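Local atomic coordinates of putative thioesterase (Novosphingobium aromaticivorans, PDB entry 3CJY), a protein that probably hydrolyses acyl-CoA thioesters with two hot-dog domains in tandem, and binds calcium. Residues 59-64 with 99-104; 75-80 with 87-92; 124-129 with 165-170; 131-136 with 149-154. All coordinates share one frame; numbering follows the deposited sequence.

Interaction 1 of 4, residues 59-64 with 99-104; sequences GSLQFV and LVFHSG
Val64 N donates a hydrogen bond to Val100 O at 2.8 Å, the shortest of five backbone hydrogen bonds that pair two neighbouring antiparallel strands of the N-terminal hot-dog domain. The donor stands 49° out of the carbonyl plane of Val100, where a classic beta bulge sets Val100 and Phe101 together against Gly93 of the next strand. Beyond the bulge the ladder is regular: Gln62 and His102, then Ser60 and Gly104, form hydrogen-bonded pairs, and the bond from Gln62 N to His102 O is nearly straight at 171°.

Leu61 and Phe101 carry the face turned to helix 37-52. Leu61 CD1 lies over one face of the Phe101 ring, 4.0 Å from its centroid, a CH-pi contact displaced toward the rim, while CD2 rests 3.6 Å from Phe101 CB. The same CD2 covers a face of the Phe63 ring, so the two methyls each rest on a different aromatic ring.

On the other face, turned to the second subunit, Gln62 CG, anti to the carbonyl carbon (chi1 -44°), lies 3.5 Å from His102 CE1; the chain then bends and carries the amide away, where OE1 accepts from Gln58 NE2 of the second subunit. His102 also packs on Arg90 of that subunit. At the outer end of this face Val64 CG2 comes to the edge of the imidazole, near its plane, 4.0 Å from His102 CD2.

Interaction 2 of 4, residues 75-80 with 87-92; sequences LTVEVL and AQARVA
Strands 75-79 and 87-92 run antiparallel at 153°, with Thr76-Ala92 and Glu78-Arg90 as hydrogen-bonded pairs and Val77-Val91 and Val79-Ala89 as non-hydrogen-bonded ones. Leu80 N continues the pairing to Gln88 O where the chain turns a corner.

Glu78 and Arg90 lie side by side on one face, pointing the same way. Glu78 CG is anti to its own nitrogen (chi1 177°) and the chain runs on extended, whereas Arg90 bends at its third torsion and turns the NE/NH2 edge of its guanidinium to the carboxylate. A single oxygen, Glu78 OE1, takes both bonds, from Arg90 NH2 at 2.8 Å and from Arg90 NE at 3.0 Å. It lies in the guanidinium plane, yet both nitrogens reach it from the same face of the carboxylate. Leu80 CD2 covers one guanidinium face, 4.0 Å from Arg90 NE. A water links Thr76 OG1 to Ala92 O.

On the opposite face of the sheet from Glu78 and Arg90, Val77 and Val91 lie side by side, CG2 to CG2 at 4.2 Å, and both pack on Val47 of helix 37-52. Val77 also touches Thr51, a calcium ligand. An antiparallel sheet whose aliphatic face packs on a long central helix, here 37-52, is characteristic of the hot-dog fold.

Interaction 3 of 4, residues 124-129 with 165-170; sequences VPQPDN and RLWLRR
Trp167 NE1 donates to Pro125 O at 2.9 Å, with the acceptor at the edge of the indole, only 10° out of the ring plane, and the nitrogen lying in the carbonyl plane of Pro125. The bond is somewhat bent, 153° at the hydrogen. Pro127 covers a face of the same indole: its CG sits over the centre of the six-membered ring, 3.8 Å from the centroid, in a CH-pi contact, and its CD lies 3.7 Å from Trp167 CE2. Val124 CG2 approaches the ring obliquely, 3.8 Å from Trp167 CZ2, while its other methyl, CG1, touches Arg165 CD at 4.0 Å.

The loop 124-129 lies against the sheet of the C-terminal hot-dog domain and meets it largely at Trp167 of strand 163-170. Within the loop, Asn129 N bonds to Gln126 O and closes a short 3-10 turn that includes Pro127.

Farther out, Gln126 holds Gln243 through OE1, and the extended Arg165 chain carries NE to a salt bridge with Asp223 OD1. Leu221 of strand 220-230 packs against both Val124 and Trp167. On the neighbouring strand 149-153, Arg152 NH1 bonds to Pro127 O and forms a salt bridge with Asp128 OD1.

Interaction 4 of 4, residues 131-136 with 149-154; sequences PPCTTL and IEVREA
Glu153 and Val151 bury the most surface here, followed by Cys133 and Pro131. Two backbone bonds set the frame: Glu153 N donates to Pro131 O at 2.8 Å, and Cys133 N donates to Val151 O at 2.9 Å. Between them Pro132 faces Arg152 in a single beta bridge, so a chain that is not a regular strand runs briefly along the edge of strand 149-153.

Val151 turns its methyls to two partners: CG1 packs against Cys133 CB at 3.6 Å, and CG2 meets Leu136 CD1 tip to tip at 4.2 Å.

Glu153 bends at its second torsion (chi2 -73°), which folds the side chain back over the loop and leaves OE2 3.5 Å from Cys133 CB. Its CB lies 4.1 Å from Pro131 CG, the two side chains crossing at about a right angle. A water donates to Glu153 OE2 at 2.6 Å and accepts from Thr134 N, while also bonding to Thr135 OG1; it ties the carboxylate to residues 134-135. The same oxygen makes a salt bridge with Arg194, so it is held by both a cation and a water. Within the loop, Thr135 N makes a weak bond to Cys133 SG.

The loop is flanked by helix 188-196, where Arg194 touches Cys133 and Thr135 and Ile190 touches Leu136, while strand 163-170 pairs with the other edge of strand 149-153 in the C-terminal hot-dog domain.

Overall arrangement
The four contacts fall into two groups on opposite sides of the chain's centre. Interactions 1 and 2, with centres about 11 Å apart, lie in the N-terminal hot-dog domain; interaction 2 is nested inside the loop that interaction 1 closes, and the neighbouring strands 87-95 and 98-107 join them. Both touch the second subunit, and interaction 2 also borders the calcium site. Interactions 3 and 4 follow in the C-terminal domain, their centres about 8 Å apart and again nested, linked through strands 149-153 and 163-170 and the salt bridge of Glu150 with Arg169. About 29 to 36 Å separates centres between groups. Strand 56-63 pairs with strand 203-211, connecting the two domains edge to edge.

Interaction 1 of 4, residues 59-64 with 99-104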
# COMPACT_ATOMS: atom_id res chain seq x y z
N GLY A 59 -2.19 6.10 -4.73
CA GLY A 59 -3.25 6.48 -3.79
C GLY A 59 -3.55 5.36 -2.80
O GLY A 59 -3.34 4.19 -3.07
N SER A 60 -3.97 5.77 -1.61
CA SER A 60 -4.43 4.81 -0.61
C SER A 60 -5.77 5.27 -0.12
O SER A 60 -5.98 6.46 0.08
CB SER A 60 -3.46 4.67 0.57
OG SER A 60 -2.19 4.18 0.13
N LEU A 61 -6.67 4.32 0.07
CA LEU A 61 -8.04 4.65 0.52
C LEU A 61 -8.44 3.67 1.61
O LEU A 61 -8.21 2.46 1.47
CB LEU A 61 -8.96 4.57 -0.69
CG LEU A 61 -10.47 4.85 -0.63
CD1 LEU A 61 -10.97 5.22 -2.00
CD2 LEU A 61 -11.23 3.63 -0.09
N GLN A 62 -9.00 4.22 2.69
CA GLN A 62 -9.47 3.45 3.85
C GLN A 62 -10.96 3.40 3.82
O GLN A 62 -11.60 4.42 3.66
CB GLN A 62 -9.04 4.11 5.18
CG GLN A 62 -7.61 4.57 5.17
CD GLN A 62 -6.61 3.41 5.01
OE1 GLN A 62 -6.70 2.41 5.73
NE2 GLN A 62 -5.64 3.57 4.07
N PHE A 63 -11.53 2.20 3.91
CA PHE A 63 -12.99 2.04 3.89
C PHE A 63 -13.53 2.12 5.31
O PHE A 63 -13.13 1.33 6.17
CB PHE A 63 -13.43 0.71 3.26
CG PHE A 63 -13.06 0.56 1.80
CD1 PHE A 63 -13.72 1.32 0.84
CD2 PHE A 63 -12.08 -0.32 1.41
CE1 PHE A 63 -13.40 1.20 -0.49
CE2 PHE A 63 -11.75 -0.45 0.08
CZ PHE A 63 -12.40 0.31 -0.86
N VAL A 64 -14.45 3.05 5.52
CA VAL A 64 -15.02 3.31 6.83
C VAL A 64 -16.37 2.68 6.96
O VAL A 64 -16.71 2.11 8.00
CB VAL A 64 -15.10 4.83 7.07
CG1 VAL A 64 -15.75 5.13 8.45
CG2 VAL A 64 -13.69 5.48 6.96
N LEU A 99 -19.38 9.46 6.60
CA LEU A 99 -18.10 9.07 5.98
C LEU A 99 -18.07 7.59 5.60
O LEU A 99 -18.28 6.71 6.44
CB LEU A 99 -16.93 9.34 6.92
CG LEU A 99 -15.52 9.25 6.36
CD1 LEU A 99 -15.29 10.32 5.27
CD2 LEU A 99 -14.52 9.39 7.47
N VAL A 100 -17.80 7.34 4.33
CA VAL A 100 -17.71 5.97 3.81
C VAL A 100 -16.27 5.60 3.45
O VAL A 100 -15.87 4.44 3.50
CB VAL A 100 -18.71 5.69 2.67
CG1 VAL A 100 -20.14 5.81 3.19
CG2 VAL A 100 -18.49 6.59 1.47
N PHE A 101 -15.46 6.60 3.13
CA PHE A 101 -14.03 6.39 2.87
C PHE A 101 -13.26 7.70 2.89
O PHE A 101 -13.83 8.75 2.76
CB PHE A 101 -13.74 5.59 1.55
CG PHE A 101 -14.09 6.32 0.27
CD1 PHE A 101 -13.31 7.36 -0.20
CD2 PHE A 101 -15.16 5.92 -0.49
CE1 PHE A 101 -13.64 8.01 -1.37
CE2 PHE A 101 -15.50 6.59 -1.64
CZ PHE A 101 -14.73 7.62 -2.08
N HIS A 102 -11.96 7.59 3.15
CA HIS A 102 -11.04 8.72 3.04
C HIS A 102 -9.77 8.21 2.38
O HIS A 102 -9.39 7.04 2.49
CB HIS A 102 -10.78 9.42 4.37
CG HIS A 102 -9.99 8.59 5.34
ND1 HIS A 102 -8.61 8.68 5.44
CD2 HIS A 102 -10.38 7.67 6.25
CE1 HIS A 102 -8.19 7.82 6.36
NE2 HIS A 102 -9.25 7.21 6.87
N SER A 103 -9.07 9.11 1.70
CA SER A 103 -7.90 8.72 0.93
C SER A 103 -6.85 9.81 0.82
O SER A 103 -7.12 10.98 0.99
CB SER A 103 -8.32 8.34 -0.48
OG SER A 103 -8.88 9.46 -1.09
N GLY A 104 -5.66 9.34 0.51
CA GLY A 104 -4.49 10.19 0.26
C GLY A 104 -3.91 9.79 -1.08
O GLY A 104 -3.71 8.61 -1.36

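Interaction 2 of 4, residues 75-80 with 87-92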
# COMPACT_ATOMS: atom_id res chain seq x y z
N LEU A 75 -18.05 13.22 -3.26
CA LEU A 75 -16.61 13.21 -3.10
C LEU A 75 -16.10 14.62 -2.97
O LEU A 75 -16.48 15.50 -3.74
CB LEU A 75 -15.91 12.51 -4.26
CG LEU A 75 -16.30 11.08 -4.60
CD1 LEU A 75 -17.28 11.07 -5.78
CD2 LEU A 75 -15.07 10.31 -4.99
N THR A 76 -15.31 14.84 -1.92
CA THR A 76 -14.72 16.14 -1.64
C THR A 76 -13.20 16.03 -1.67
O THR A 76 -12.61 15.18 -1.01
CB THR A 76 -15.21 16.70 -0.31
OG1 THR A 76 -16.64 16.71 -0.30
CG2 THR A 76 -14.72 18.14 -0.11
N VAL A 77 -12.60 16.91 -2.45
CA VAL A 77 -11.15 16.95 -2.64
C VAL A 77 -10.47 18.12 -1.95
O VAL A 77 -10.90 19.26 -2.10
CB VAL A 77 -10.80 17.09 -4.12
CG1 VAL A 77 -9.29 16.97 -4.34
CG2 VAL A 77 -11.54 16.06 -4.97
N GLU A 78 -9.43 17.80 -1.19
CA GLU A 78 -8.60 18.79 -0.54
C GLU A 78 -7.19 18.67 -1.09
O GLU A 78 -6.56 17.63 -0.97
CB GLU A 78 -8.55 18.54 0.97
CG GLU A 78 -7.63 19.49 1.72
CD GLU A 78 -7.53 19.15 3.21
OE1 GLU A 78 -7.74 17.98 3.59
OE2 GLU A 78 -7.20 20.06 4.01
N VAL A 79 -6.66 19.76 -1.62
CA VAL A 79 -5.31 19.78 -2.14
C VAL A 79 -4.39 20.25 -1.01
O VAL A 79 -4.49 21.38 -0.50
CB VAL A 79 -5.19 20.68 -3.39
CG1 VAL A 79 -3.77 20.65 -3.90
CG2 VAL A 79 -6.19 20.23 -4.47
N LEU A 80 -3.50 19.37 -0.60
CA LEU A 80 -2.57 19.66 0.49
C LEU A 80 -1.34 20.40 -0.06
O LEU A 80 -0.70 21.17 0.64
CB LEU A 80 -2.13 18.39 1.20
CG LEU A 80 -3.21 17.50 1.77
CD1 LEU A 80 -2.58 16.27 2.45
CD2 LEU A 80 -4.11 18.24 2.77
N ALA A 87 2.03 16.97 -6.53
CA ALA A 87 0.84 17.43 -5.86
C ALA A 87 0.33 16.31 -4.97
O ALA A 87 0.55 15.11 -5.23
CB ALA A 87 -0.22 17.88 -6.86
N GLN A 88 -0.28 16.73 -3.88
CA GLN A 88 -0.92 15.81 -2.95
C GLN A 88 -2.29 16.27 -2.58
O GLN A 88 -2.54 17.47 -2.42
CB GLN A 88 -0.09 15.61 -1.74
CG GLN A 88 1.19 14.92 -2.15
CD GLN A 88 1.97 14.56 -0.99
OE1 GLN A 88 2.05 15.37 -0.09
NE2 GLN A 88 2.56 13.32 -0.96
N ALA A 89 -3.19 15.31 -2.50
CA ALA A 89 -4.59 15.60 -2.19
C ALA A 89 -5.15 14.53 -1.27
O ALA A 89 -4.56 13.47 -1.12
CB ALA A 89 -5.41 15.58 -3.45
N ARG A 90 -6.24 14.90 -0.62
CA ARG A 90 -7.07 13.98 0.14
C ARG A 90 -8.49 14.03 -0.43
O ARG A 90 -8.98 15.10 -0.78
CB ARG A 90 -7.11 14.38 1.59
CG ARG A 90 -5.81 14.18 2.28
CD ARG A 90 -6.02 14.13 3.79
NE ARG A 90 -6.43 15.42 4.28
CZ ARG A 90 -6.16 15.83 5.51
NH1 ARG A 90 -5.47 15.05 6.34
NH2 ARG A 90 -6.54 17.04 5.90
N VAL A 91 -9.13 12.88 -0.49
CA VAL A 91 -10.48 12.74 -0.98
C VAL A 91 -11.34 11.99 0.00
O VAL A 91 -11.04 10.88 0.36
CB VAL A 91 -10.57 12.01 -2.34
CG1 VAL A 91 -12.04 11.95 -2.81
CG2 VAL A 91 -9.66 12.68 -3.41
N ALA A 92 -12.42 12.63 0.40
CA ALA A 92 -13.37 12.03 1.31
C ALA A 92 -14.63 11.67 0.53
O ALA A 92 -15.18 12.49 -0.24
CB ALA A 92 -13.74 13.01 2.45
O HOH W 1 -17.44 13.95 0.78

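Interaction 3 of 4, residues 124-129 with 165-170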
# COMPACT_ATOMS: atom_id res chain seq x y z
N VAL A 124 2.60 -16.77 -18.34
CA VAL A 124 1.26 -17.36 -18.47
C VAL A 124 0.88 -17.46 -19.96
O VAL A 124 1.43 -16.75 -20.77
CB VAL A 124 0.21 -16.55 -17.70
CG1 VAL A 124 0.60 -16.36 -16.24
CG2 VAL A 124 -0.03 -15.17 -18.32
N PRO A 125 -0.09 -18.32 -20.32
CA PRO A 125 -0.54 -18.34 -21.70
C PRO A 125 -1.21 -17.04 -22.06
O PRO A 125 -1.71 -16.36 -21.20
CB PRO A 125 -1.59 -19.49 -21.74
CG PRO A 125 -1.44 -20.21 -20.42
CD PRO A 125 -0.89 -19.17 -19.45
N GLN A 126 -1.19 -16.69 -23.33
CA GLN A 126 -1.91 -15.51 -23.84
C GLN A 126 -3.43 -15.68 -23.64
O GLN A 126 -3.91 -16.80 -23.48
CB GLN A 126 -1.53 -15.23 -25.29
CG GLN A 126 -0.13 -14.63 -25.40
CD GLN A 126 -0.12 -13.14 -25.09
OE1 GLN A 126 -0.63 -12.35 -25.89
NE2 GLN A 126 0.43 -12.75 -23.91
N PRO A 127 -4.19 -14.59 -23.68
CA PRO A 127 -5.62 -14.66 -23.38
C PRO A 127 -6.42 -15.67 -24.16
O PRO A 127 -7.27 -16.37 -23.58
CB PRO A 127 -6.11 -13.26 -23.66
CG PRO A 127 -4.93 -12.40 -23.38
CD PRO A 127 -3.74 -13.18 -23.77
N ASP A 128 -6.15 -15.78 -25.46
CA ASP A 128 -6.94 -16.67 -26.30
C ASP A 128 -6.59 -18.14 -26.07
O ASP A 128 -7.23 -19.05 -26.60
CB ASP A 128 -6.86 -16.27 -27.77
CG ASP A 128 -7.64 -14.95 -28.07
OD1 ASP A 128 -8.53 -14.50 -27.28
OD2 ASP A 128 -7.37 -14.38 -29.16
N ASN A 129 -5.60 -18.37 -25.23
CA ASN A 129 -5.18 -19.72 -24.86
C ASN A 129 -5.60 -20.06 -23.42
O ASN A 129 -5.18 -21.03 -22.82
CB ASN A 129 -3.70 -19.87 -25.07
CG ASN A 129 -3.32 -19.78 -26.56
OD1 ASN A 129 -4.01 -20.33 -27.43
ND2 ASN A 129 -2.22 -19.06 -26.84
N ARG A 165 -4.01 -15.83 -10.89
CA ARG A 165 -3.69 -15.06 -12.11
C ARG A 165 -4.84 -15.13 -13.09
O ARG A 165 -5.24 -16.20 -13.53
CB ARG A 165 -2.40 -15.55 -12.73
CG ARG A 165 -1.21 -15.38 -11.85
CD ARG A 165 0.03 -16.09 -12.31
NE ARG A 165 1.18 -15.55 -11.60
CZ ARG A 165 2.26 -16.22 -11.30
NH1 ARG A 165 2.33 -17.51 -11.59
NH2 ARG A 165 3.25 -15.61 -10.67
N LEU A 166 -5.44 -13.97 -13.33
CA LEU A 166 -6.59 -13.83 -14.22
C LEU A 166 -6.30 -12.84 -15.35
O LEU A 166 -5.66 -11.81 -15.13
CB LEU A 166 -7.78 -13.29 -13.40
CG LEU A 166 -8.19 -14.09 -12.19
CD1 LEU A 166 -9.33 -13.29 -11.49
CD2 LEU A 166 -8.70 -15.41 -12.59
N TRP A 167 -6.80 -13.15 -16.54
CA TRP A 167 -6.87 -12.19 -17.62
C TRP A 167 -8.23 -11.48 -17.47
O TRP A 167 -9.29 -12.12 -17.40
CB TRP A 167 -6.76 -12.82 -19.01
CG TRP A 167 -5.41 -13.25 -19.42
CD1 TRP A 167 -4.97 -14.53 -19.56
CD2 TRP A 167 -4.31 -12.41 -19.76
NE1 TRP A 167 -3.68 -14.54 -20.00
CE2 TRP A 167 -3.23 -13.26 -20.09
CE3 TRP A 167 -4.11 -11.05 -19.81
CZ2 TRP A 167 -1.98 -12.75 -20.52
CZ3 TRP A 167 -2.88 -10.55 -20.21
CH2 TRP A 167 -1.84 -11.40 -20.56
N LEU A 168 -8.19 -10.16 -17.46
CA LEU A 168 -9.39 -9.33 -17.32
C LEU A 168 -9.52 -8.36 -18.47
O LEU A 168 -8.56 -7.78 -18.91
CB LEU A 168 -9.35 -8.51 -16.02
CG LEU A 168 -9.17 -9.30 -14.73
CD1 LEU A 168 -9.01 -8.27 -13.57
CD2 LEU A 168 -10.30 -10.29 -14.49
N ARG A 169 -10.74 -8.19 -18.95
CA ARG A 169 -10.97 -7.25 -20.03
C ARG A 169 -12.35 -6.63 -19.87
O ARG A 169 -13.36 -7.37 -19.73
CB ARG A 169 -10.87 -7.93 -21.39
CG ARG A 169 -11.03 -6.89 -22.51
CD ARG A 169 -10.84 -7.46 -23.88
NE ARG A 169 -11.77 -8.52 -24.25
CZ ARG A 169 -11.66 -9.20 -25.40
NH1 ARG A 169 -10.68 -8.89 -26.24
NH2 ARG A 169 -12.49 -10.18 -25.72
N ARG A 170 -12.38 -5.31 -19.86
CA ARG A 170 -13.66 -4.57 -19.83
C ARG A 170 -14.41 -4.80 -21.13
O ARG A 170 -13.88 -4.56 -22.25
CB ARG A 170 -13.48 -3.08 -19.60
CG ARG A 170 -13.15 -2.76 -18.15
CD ARG A 170 -12.82 -1.38 -17.94
NE ARG A 170 -13.94 -0.54 -18.22
CZ ARG A 170 -14.08 0.67 -17.69
NH1 ARG A 170 -13.17 1.14 -16.84
NH2 ARG A 170 -15.15 1.40 -17.98

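Interaction 4 of 4, residues 131-136 with 149-154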
# COMPACT_ATOMS: atom_id res chain seq x y z
N PRO A 131 -8.99 -20.46 -20.62
CA PRO A 131 -10.40 -20.66 -20.53
C PRO A 131 -11.13 -19.62 -19.70
O PRO A 131 -10.51 -18.97 -18.85
CB PRO A 131 -10.49 -22.01 -19.83
CG PRO A 131 -9.36 -21.96 -18.87
CD PRO A 131 -8.27 -21.28 -19.64
N PRO A 132 -12.42 -19.43 -19.96
CA PRO A 132 -13.20 -18.56 -19.11
C PRO A 132 -13.20 -19.03 -17.65
O PRO A 132 -13.16 -20.22 -17.33
CB PRO A 132 -14.63 -18.68 -19.66
CG PRO A 132 -14.46 -19.21 -21.02
CD PRO A 132 -13.27 -20.10 -20.97
N CYS A 133 -13.29 -18.04 -16.79
CA CYS A 133 -13.41 -18.29 -15.38
C CYS A 133 -14.88 -18.57 -15.10
O CYS A 133 -15.71 -17.71 -15.35
CB CYS A 133 -12.95 -17.07 -14.60
SG CYS A 133 -13.34 -17.28 -12.87
N THR A 134 -15.18 -19.78 -14.65
CA THR A 134 -16.58 -20.20 -14.39
C THR A 134 -16.88 -20.26 -12.88
O THR A 134 -17.96 -20.69 -12.46
CB THR A 134 -16.87 -21.53 -15.07
OG1 THR A 134 -15.94 -22.51 -14.61
CG2 THR A 134 -16.71 -21.39 -16.60
N THR A 135 -15.94 -19.78 -12.09
CA THR A 135 -16.03 -19.85 -10.63
C THR A 135 -16.04 -18.52 -9.90
O THR A 135 -15.60 -18.42 -8.76
CB THR A 135 -14.86 -20.74 -10.11
OG1 THR A 135 -13.60 -20.21 -10.52
CG2 THR A 135 -14.96 -22.14 -10.67
N LEU A 136 -16.53 -17.48 -10.54
CA LEU A 136 -16.60 -16.19 -9.86
C LEU A 136 -17.64 -16.30 -8.74
O LEU A 136 -18.58 -17.06 -8.81
CB LEU A 136 -16.99 -15.05 -10.81
CG LEU A 136 -15.94 -14.67 -11.86
CD1 LEU A 136 -16.57 -13.69 -12.85
CD2 LEU A 136 -14.71 -14.10 -11.23
N ILE A 149 -17.21 -7.52 -17.04
CA ILE A 149 -15.82 -7.86 -17.20
C ILE A 149 -15.69 -9.28 -17.71
O ILE A 149 -16.34 -10.19 -17.21
CB ILE A 149 -15.07 -7.79 -15.83
CG1 ILE A 149 -15.32 -6.44 -15.13
CG2 ILE A 149 -13.59 -8.06 -16.04
CD1 ILE A 149 -14.86 -5.21 -15.95
N GLU A 150 -14.87 -9.44 -18.75
CA GLU A 150 -14.56 -10.75 -19.28
C GLU A 150 -13.35 -11.31 -18.51
O GLU A 150 -12.30 -10.66 -18.43
CB GLU A 150 -14.32 -10.70 -20.80
CG GLU A 150 -14.11 -12.09 -21.42
CD GLU A 150 -13.98 -12.04 -22.92
OE1 GLU A 150 -13.92 -10.91 -23.49
OE2 GLU A 150 -13.92 -13.14 -23.51
N VAL A 151 -13.51 -12.48 -17.90
CA VAL A 151 -12.46 -13.07 -17.06
C VAL A 151 -12.03 -14.43 -17.52
O VAL A 151 -12.86 -15.32 -17.75
CB VAL A 151 -12.96 -13.18 -15.57
CG1 VAL A 151 -11.89 -13.67 -14.63
CG2 VAL A 151 -13.54 -11.84 -15.05
N ARG A 152 -10.73 -14.59 -17.69
CA ARG A 152 -10.17 -15.86 -18.05
C ARG A 152 -9.10 -16.30 -17.04
O ARG A 152 -8.43 -15.48 -16.40
CB ARG A 152 -9.59 -15.80 -19.44
CG ARG A 152 -10.67 -15.49 -20.47
CD ARG A 152 -10.10 -15.46 -21.87
NE ARG A 152 -11.13 -15.07 -22.85
CZ ARG A 152 -10.87 -14.85 -24.12
NH1 ARG A 152 -9.66 -15.05 -24.60
NH2 ARG A 152 -11.83 -14.44 -24.93
N GLU A 153 -8.96 -17.62 -16.92
CA GLU A 153 -7.97 -18.20 -15.98
C GLU A 153 -6.59 -18.21 -16.60
O GLU A 153 -6.37 -18.89 -17.59
CB GLU A 153 -8.32 -19.64 -15.65
CG GLU A 153 -9.66 -19.88 -15.03
CD GLU A 153 -9.76 -19.42 -13.58
OE1 GLU A 153 -8.71 -19.08 -12.98
OE2 GLU A 153 -10.91 -19.43 -13.02
N ALA A 154 -5.63 -17.51 -15.98
CA ALA A 154 -4.27 -17.46 -16.53
C ALA A 154 -3.26 -18.29 -15.73
O ALA A 154 -2.10 -18.35 -16.10
CB ALA A 154 -3.79 -15.99 -16.59
O HOH W 2 -12.95 -21.00 -13.26